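Local atomic coordinates of Trypsin/chymotrypsin inhibitor (PDB entry 5YCZ), a protein that inhibits the serine proteases trypsin and alpha-chymotrypsin as a Kunitz-type inhibitor of plant origin with a beta-trefoil fold. Residues N167-N170 with E171-H174. Numbering follows the deposited sequence.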
loop_
_atom_site.group_PDB
_atom_site.type_symbol
_atom_site.label_atom_id
_atom_site.label_comp_id
_atom_site.label_asym_id
_atom_site.label_seq_id
_atom_site.Cartn_x
_atom_site.Cartn_y
_atom_site.Cartn_z
ATOM N N ASN A 167 -5.495 5.423 -20.168
ATOM C CA ASN A 167 -6.030 6.759 -20.410
ATOM C C ASN A 167 -7.549 6.686 -20.445
ATOM O O ASN A 167 -8.139 5.633 -20.211
ATOM C CB ASN A 167 -5.473 7.355 -21.713
ATOM C CG ASN A 167 -5.947 6.608 -22.968
ATOM O OD1 ASN A 167 -6.287 5.426 -22.924
ATOM N ND2 ASN A 167 -5.909 7.294 -24.100
ATOM N N ILE A 168 -8.182 7.819 -20.733
ATOM C CA ILE A 168 -9.629 7.855 -20.921
ATOM C C ILE A 168 -9.938 7.374 -22.327
ATOM O O ILE A 168 -9.516 7.992 -23.309
ATOM C CB ILE A 168 -10.199 9.268 -20.711
ATOM C CG1 ILE A 168 -9.928 9.768 -19.293
ATOM C CG2 ILE A 168 -11.700 9.264 -21.031
ATOM C CD1 ILE A 168 -10.893 9.187 -18.278
ATOM N N ASN A 169 -10.686 6.289 -22.437
ATOM C CA ASN A 169 -11.120 5.826 -23.752
ATOM C C ASN A 169 -12.535 5.272 -23.627
ATOM O O ASN A 169 -12.738 4.139 -23.181
ATOM C CB ASN A 169 -10.171 4.787 -24.301
ATOM C CG ASN A 169 -10.537 4.373 -25.684
ATOM O OD1 ASN A 169 -11.714 4.348 -26.056
ATOM N ND2 ASN A 169 -9.528 4.054 -26.478
ATOM N N ASN A 170 -13.516 6.053 -24.055
ATOM C CA ASN A 170 -14.881 5.644 -23.751
ATOM C C ASN A 170 -15.349 4.528 -24.674
ATOM O O ASN A 170 -16.063 3.622 -24.232
ATOM C CB ASN A 170 -15.812 6.848 -23.812
ATOM C CG ASN A 170 -15.649 7.760 -22.624
ATOM O OD1 ASN A 170 -15.725 7.325 -21.479
ATOM N ND2 ASN A 170 -15.413 9.026 -22.887
ATOM N N GLU A 171 -14.931 4.538 -25.942
ATOM C CA GLU A 171 -15.416 3.469 -26.810
ATOM C C GLU A 171 -14.673 2.157 -26.581
ATOM O O GLU A 171 -15.278 1.087 -26.677
ATOM C CB GLU A 171 -15.352 3.880 -28.284
ATOM C CG GLU A 171 -15.829 2.789 -29.306
ATOM C CD GLU A 171 -17.296 2.284 -29.151
ATOM O OE1 GLU A 171 -17.777 1.580 -30.076
ATOM O OE2 GLU A 171 -17.974 2.566 -28.132
ATOM N N SER A 172 -13.388 2.187 -26.249
ATOM C CA SER A 172 -12.632 0.947 -26.075
ATOM C C SER A 172 -12.096 0.825 -24.658
ATOM O O SER A 172 -10.879 0.830 -24.442
ATOM C CB SER A 172 -11.500 0.853 -27.092
ATOM O OG SER A 172 -12.044 0.965 -28.395
ATOM N N PRO A 173 -12.975 0.703 -23.672
ATOM C CA PRO A 173 -12.509 0.542 -22.297
ATOM C C PRO A 173 -11.736 -0.757 -22.097
ATOM O O PRO A 173 -12.002 -1.783 -22.725
ATOM C CB PRO A 173 -13.813 0.537 -21.494
ATOM C CG PRO A 173 -14.812 0.026 -22.436
ATOM C CD PRO A 173 -14.444 0.614 -23.751
ATOM N N HIS A 174 -10.765 -0.709 -21.193
ATOM C CA HIS A 174 -10.098 -1.931 -20.765
ATOM C C HIS A 174 -11.034 -2.669 -19.819
ATOM O O HIS A 174 -11.238 -2.242 -18.678
ATOM C CB HIS A 174 -8.764 -1.619 -20.095
ATOM C CG HIS A 174 -8.007 -2.838 -19.667
ATOM N ND1 HIS A 174 -7.833 -3.933 -20.490
ATOM C CD2 HIS A 174 -7.365 -3.131 -18.509
ATOM C CE1 HIS A 174 -7.126 -4.850 -19.852
ATOM N NE2 HIS A 174 -6.827 -4.386 -18.651
#
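The side-chain amide of N169 lies over the backbone and CB of S172, three residues further along the chain. Its OD1 accepts a hydrogen bond from S172 N at 2.7 Å. The N-H points almost straight at the oxygen, with an angle of 163°. The donor does not approach in the amide plane. It sits above that plane, 51° out of it. With chi1 at -176°, CG of N169 stands beside its own carbonyl carbon, on the side where the chain turns toward S172. OD1 also comes within 3.2 Å of E171 N. The amide rests against the S172 side chain as well: N169 OD1 lies 3.7 Å from S172 CB and N169 ND2 3.8 Å from it.

N169-S172 form a type I-like beta turn, with CA of N169 and CA of S172 5.6 Å apart. The N169 side-chain oxygen takes the S172 N-H across it. The turn lies in the loop that leads from strand 164-168 on to strand 176-180. Both strands belong to the beta-trefoil of the Kunitz family. N170 and E171 share similar, helix-like backbone angles at the bend. Their CB atoms point away from the turn and both residues are exposed, yet the N170 amide still reaches strand 153-159.

P173 follows the turn, and its CD packs 3.4 Å from N170 O. The ring nitrogen of P173 has no hydrogen, and it lies 3.5 Å from N169 O without bonding to it. Strand 153-159 flanks the bend. T154 N donates to N170 OD1, N169 pairs with T154 through the backbone, and the ring of P173 touches T154.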